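Local atomic coordinates of uncharacterized protein (PDB entry 4PUX), a protein that is of unknown function but adopts an antiparallel beta-barrel-like fold of the DUF3237 family, within the AOC barrel clan. Residues T103-Q106 and L107-K111; Y133-L136 and N137-A141. All coordinates share one frame; numbering follows the deposited sequence.

Contact 1. Residues T103-Q106 and L107-K111; sequences TLKQ and LAQGK
Lys105 and Gln109 meet one turn apart at the C-terminal end of helix 101-108. Lys105 NZ donates to Gln109 OE1 at 2.9 Å. With chi1 at 180° the Lys105 chain heads out extended, and only the last torsion, chi4 at -87°, bends NZ across to Gln109. Lys111 NZ, on an extended chain, reaches the same OE1 at 2.9 Å. The two ammonium groups sit on opposite faces of the amide plane, neither on a lone pair. Gln109 CG also packs on Lys105 O at 3.4 Å.

On another side of the helix, Thr103 and Leu107 run side by side. Leu107 CD1 comes within 4.2 Å of Thr103 CG2, and both side chains touch Val113. Thr103 OG1 is hydrogen-bonded to Asn117 N, which ties the helix to the following loop.

The helix ends in a Schellman motif. Gln106 O accepts from Lys111 N at 3.0 Å and from Gln109 N on the opposite face of its carbonyl plane. Gly110, with positive phi, makes the turn, and its N bonds to Leu107 O. CB of Lys111 lies 3.5 Å from Gln106 O.

With NZ of Lys105 and NZ of Lys111 only 4.4 Å apart, the shared carbonyl probably offsets part of their repulsion. Lys105 has a second deposited conformer, so this exposed bridge is likely mobile, whereas the cap rests on backbone bonds.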
loop_
_atom_site.group_PDB
_atom_site.type_symbol
_atom_site.label_atom_id
_atom_site.label_comp_id
_atom_site.label_asym_id
_atom_site.label_seq_id
_atom_site.Cartn_x
_atom_site.Cartn_y
_atom_site.Cartn_z
ATOM N N THR A 103 15.119 10.957 -9.679
ATOM C CA THR A 103 14.101 11.802 -10.316
ATOM C C THR A 103 14.189 13.244 -9.776
ATOM O O THR A 103 14.148 14.213 -10.544
ATOM C CB THR A 103 12.691 11.193 -10.147
ATOM O OG1 THR A 103 12.548 10.056 -11.005
ATOM C CG2 THR A 103 11.597 12.182 -10.479
ATOM N N LEU A 104 14.256 13.390 -8.457
ATOM C CA LEU A 104 14.312 14.733 -7.858
ATOM C C LEU A 104 15.622 15.448 -8.220
ATOM O O LEU A 104 15.603 16.660 -8.438
ATOM C CB LEU A 104 14.053 14.699 -6.344
ATOM C CG LEU A 104 12.665 14.140 -5.976
ATOM C CD1 LEU A 104 12.546 14.011 -4.467
ATOM C CD2 LEU A 104 11.552 14.993 -6.512
ATOM N N LYS A 105 16.743 14.716 -8.286
ATOM C CA LYS A 105 18.034 15.315 -8.743
ATOM C C LYS A 105 17.898 15.890 -10.169
ATOM O O LYS A 105 18.311 17.045 -10.463
ATOM C CB LYS A 105 19.173 14.290 -8.710
ATOM C CG LYS A 105 20.515 14.886 -9.180
ATOM C CD LYS A 105 21.596 13.876 -9.451
ATOM C CE LYS A 105 22.799 14.539 -10.128
ATOM N NZ LYS A 105 22.663 14.594 -11.617
ATOM N N GLN A 106 17.363 15.078 -11.060
ATOM C CA GLN A 106 17.160 15.531 -12.436
ATOM C C GLN A 106 16.282 16.773 -12.510
ATOM O O GLN A 106 16.604 17.739 -13.231
ATOM C CB GLN A 106 16.579 14.401 -13.284
ATOM C CG GLN A 106 17.588 13.264 -13.566
ATOM C CD GLN A 106 16.940 12.067 -14.246
ATOM O OE1 GLN A 106 15.933 11.527 -13.768
ATOM N NE2 GLN A 106 17.508 11.649 -15.358
ATOM N N LEU A 107 15.167 16.772 -11.786
ATOM C CA LEU A 107 14.297 17.932 -11.773
ATOM C C LEU A 107 14.979 19.191 -11.241
ATOM O O LEU A 107 14.713 20.293 -11.735
ATOM C CB LEU A 107 12.981 17.636 -11.002
ATOM C CG LEU A 107 12.055 16.621 -11.702
ATOM C CD1 LEU A 107 10.892 16.289 -10.809
ATOM C CD2 LEU A 107 11.585 17.146 -13.057
ATOM N N ALA A 108 15.827 19.016 -10.244
ATOM C CA ALA A 108 16.579 20.117 -9.612
ATOM C C ALA A 108 17.614 20.749 -10.555
ATOM O O ALA A 108 18.069 21.890 -10.341
ATOM C CB ALA A 108 17.238 19.628 -8.295
ATOM N N GLN A 109 17.981 20.003 -11.599
ATOM C CA GLN A 109 18.880 20.474 -12.653
ATOM C C GLN A 109 18.165 20.912 -13.931
ATOM O O GLN A 109 18.819 21.254 -14.915
ATOM C CB GLN A 109 19.895 19.396 -12.986
ATOM C CG GLN A 109 20.714 18.976 -11.789
ATOM C CD GLN A 109 21.751 17.967 -12.124
ATOM O OE1 GLN A 109 21.475 16.953 -12.789
ATOM N NE2 GLN A 109 22.984 18.209 -11.640
ATOM N N GLY A 110 16.837 20.871 -13.939
ATOM C CA GLY A 110 16.077 21.290 -15.129
ATOM C C GLY A 110 16.031 20.259 -16.234
ATOM O O GLY A 110 15.753 20.587 -17.392
ATOM N N LYS A 111 16.309 19.011 -15.898
ATOM C CA LYS A 111 16.355 17.943 -16.891
ATOM C C LYS A 111 15.001 17.238 -16.930
ATOM O O LYS A 111 14.502 16.796 -15.903
ATOM C CB LYS A 111 17.479 16.972 -16.550
ATOM C CG LYS A 111 18.867 17.597 -16.595
ATOM C CD LYS A 111 19.948 16.613 -16.167
ATOM C CE LYS A 111 21.341 17.243 -16.285
ATOM N NZ LYS A 111 22.393 16.471 -15.537
#

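Contact 2. Residues Y133-L136 and N137-A141; sequences YSWL and NQTVA
Residues Ser134 to Asn137 form a short 3-10 turn, in which Asn137 N donates to Ser134 O at 2.9 Å and Gln138 N to Trp135 O at 3.2 Å. Beyond it the backbone opens out toward strand 141-147.

Thr139 folds back on the turn. Its hydroxyl OG1 donates to Trp135 O at 2.7 Å. Gln138 N approaches that oxygen from the opposite face of the carbonyl plane, so two donors grip it. OG1 lies anti to the carbonyl carbon of Thr139 (chi1 -57°), and CB of Thr139 points back at the turn. The same OG1 lies obliquely by the indole, 3.6 Å from Trp135 CE3, and Thr139 CG2 approaches CZ3. Chi1 of 70° places Trp135 CG between its own backbone N and carbonyl carbon, with the indole's CE3 and CZ3 side near Thr139. Leu136 CD2 sits over one face of the ring, offset toward the rim, and Leu136 also packs on Phe126. Trp135 and Thr139 both touch Thr158 of strand 151-159.

The Asn137 side chain folds back over Ser134, at the start of the turn. Its CB lies 3.2 Å from Ser134 O, and its ND2 passes 3.7 Å from Ser134 CB. Its OD1 accepts from Thr128 N, just after strand 118-127, and so ties the turn to that residue.

The two donors on Trp135 O probably hold the Thr139 rotamer and the exit of the turn in place.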
loop_
_atom_site.group_PDB
_atom_site.type_symbol
_atom_site.label_atom_id
_atom_site.label_comp_id
_atom_site.label_asym_id
_atom_site.label_seq_id
_atom_site.Cartn_x
_atom_site.Cartn_y
_atom_site.Cartn_z
ATOM N N TYR A 133 -5.848 -18.654 7.403
ATOM C CA TYR A 133 -5.137 -17.404 7.184
ATOM C C TYR A 133 -4.696 -16.693 8.443
ATOM O O TYR A 133 -4.022 -15.641 8.355
ATOM C CB TYR A 133 -6.012 -16.457 6.316
ATOM C CG TYR A 133 -6.460 -17.110 5.006
ATOM C CD1 TYR A 133 -5.562 -17.273 3.946
ATOM C CD2 TYR A 133 -7.742 -17.633 4.867
ATOM C CE1 TYR A 133 -5.942 -17.897 2.755
ATOM C CE2 TYR A 133 -8.139 -18.258 3.653
ATOM C CZ TYR A 133 -7.232 -18.373 2.613
ATOM O OH TYR A 133 -7.586 -19.005 1.418
ATOM N N SER A 134 -4.919 -17.318 9.608
ATOM C CA SER A 134 -4.632 -16.636 10.878
ATOM C C SER A 134 -3.123 -16.428 11.155
ATOM O O SER A 134 -2.757 -15.584 11.987
ATOM C CB SER A 134 -5.315 -17.335 12.054
ATOM O OG SER A 134 -4.837 -18.634 12.206
ATOM N N TRP A 135 -2.258 -17.145 10.447
ATOM C CA TRP A 135 -0.817 -16.861 10.522
ATOM C C TRP A 135 -0.508 -15.407 10.215
ATOM O O TRP A 135 0.451 -14.820 10.752
ATOM C CB TRP A 135 -0.005 -17.804 9.600
ATOM C CG TRP A 135 -0.173 -17.566 8.126
ATOM C CD1 TRP A 135 -1.262 -17.900 7.350
ATOM C CD2 TRP A 135 0.810 -17.060 7.235
ATOM N NE1 TRP A 135 -1.029 -17.567 6.030
ATOM C CE2 TRP A 135 0.228 -17.031 5.938
ATOM C CE3 TRP A 135 2.108 -16.567 7.405
ATOM C CZ2 TRP A 135 0.931 -16.595 4.808
ATOM C CZ3 TRP A 135 2.813 -16.143 6.288
ATOM C CH2 TRP A 135 2.222 -16.155 5.005
ATOM N N LEU A 136 -1.307 -14.783 9.340
ATOM C CA LEU A 136 -1.097 -13.392 8.997
ATOM C C LEU A 136 -1.355 -12.401 10.133
ATOM O O LEU A 136 -0.813 -11.286 10.100
ATOM C CB LEU A 136 -1.936 -13.011 7.784
ATOM C CG LEU A 136 -1.638 -13.742 6.468
ATOM C CD1 LEU A 136 -2.725 -13.426 5.429
ATOM C CD2 LEU A 136 -0.264 -13.326 5.995
ATOM N N ASN A 137 -2.092 -12.846 11.170
ATOM C CA ASN A 137 -2.320 -12.043 12.368
ATOM C C ASN A 137 -1.034 -11.776 13.161
ATOM O O ASN A 137 -0.982 -10.843 13.984
ATOM C CB ASN A 137 -3.287 -12.744 13.331
ATOM C CG ASN A 137 -4.715 -12.876 12.797
ATOM O OD1 ASN A 137 -5.180 -12.125 11.925
ATOM N ND2 ASN A 137 -5.419 -13.868 13.307
ATOM N N GLN A 138 -0.017 -12.591 12.944
ATOM C CA GLN A 138 1.212 -12.524 13.746
ATOM C C GLN A 138 2.499 -12.590 12.936
ATOM O O GLN A 138 3.544 -13.026 13.438
ATOM C CB GLN A 138 1.196 -13.621 14.833
ATOM C CG GLN A 138 1.065 -15.046 14.254
ATOM C CD GLN A 138 1.184 -16.104 15.331
ATOM O OE1 GLN A 138 0.766 -15.881 16.464
ATOM N NE2 GLN A 138 1.732 -17.248 14.988
ATOM N N THR A 139 2.416 -12.083 11.703
ATOM C CA THR A 139 3.539 -12.054 10.760
ATOM C C THR A 139 3.698 -10.628 10.212
ATOM O O THR A 139 2.708 -9.989 9.865
ATOM C CB THR A 139 3.270 -13.044 9.602
ATOM O OG1 THR A 139 3.048 -14.352 10.135
ATOM C CG2 THR A 139 4.434 -13.092 8.623
ATOM N N VAL A 140 4.933 -10.104 10.241
ATOM C CA VAL A 140 5.216 -8.790 9.689
ATOM C C VAL A 140 5.229 -8.893 8.145
ATOM O O VAL A 140 5.666 -9.899 7.588
ATOM C CB VAL A 140 6.560 -8.190 10.265
ATOM C CG1 VAL A 140 6.966 -6.924 9.577
ATOM C CG2 VAL A 140 6.422 -7.997 11.768
ATOM N N ALA A 141 4.723 -7.862 7.462
ATOM C CA ALA A 141 4.640 -7.863 6.000
ATOM C C ALA A 141 4.820 -6.472 5.417
ATOM O O ALA A 141 4.546 -5.475 6.079
ATOM C CB ALA A 141 3.282 -8.462 5.561
#

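Contact 1 and contact 2 lie on opposite sides of the chain's centre. Their centres are 41 Å apart and their nearest atoms about 24 Å, so they do not touch. Strand 118-127 joins them in sequence: the chain leaves 103-111, runs through this strand and then enters 133-141. Contact 1 is the more peripheral, centred 26 Å from the chain's centre, against 16 Å for contact 2. No active site is known. Near contact 2, a bound 1,2-ethanediol lies about 4 Å from the side chain of Tyr133. It is probably a crystallisation additive, so it is at most a hint of a binding site.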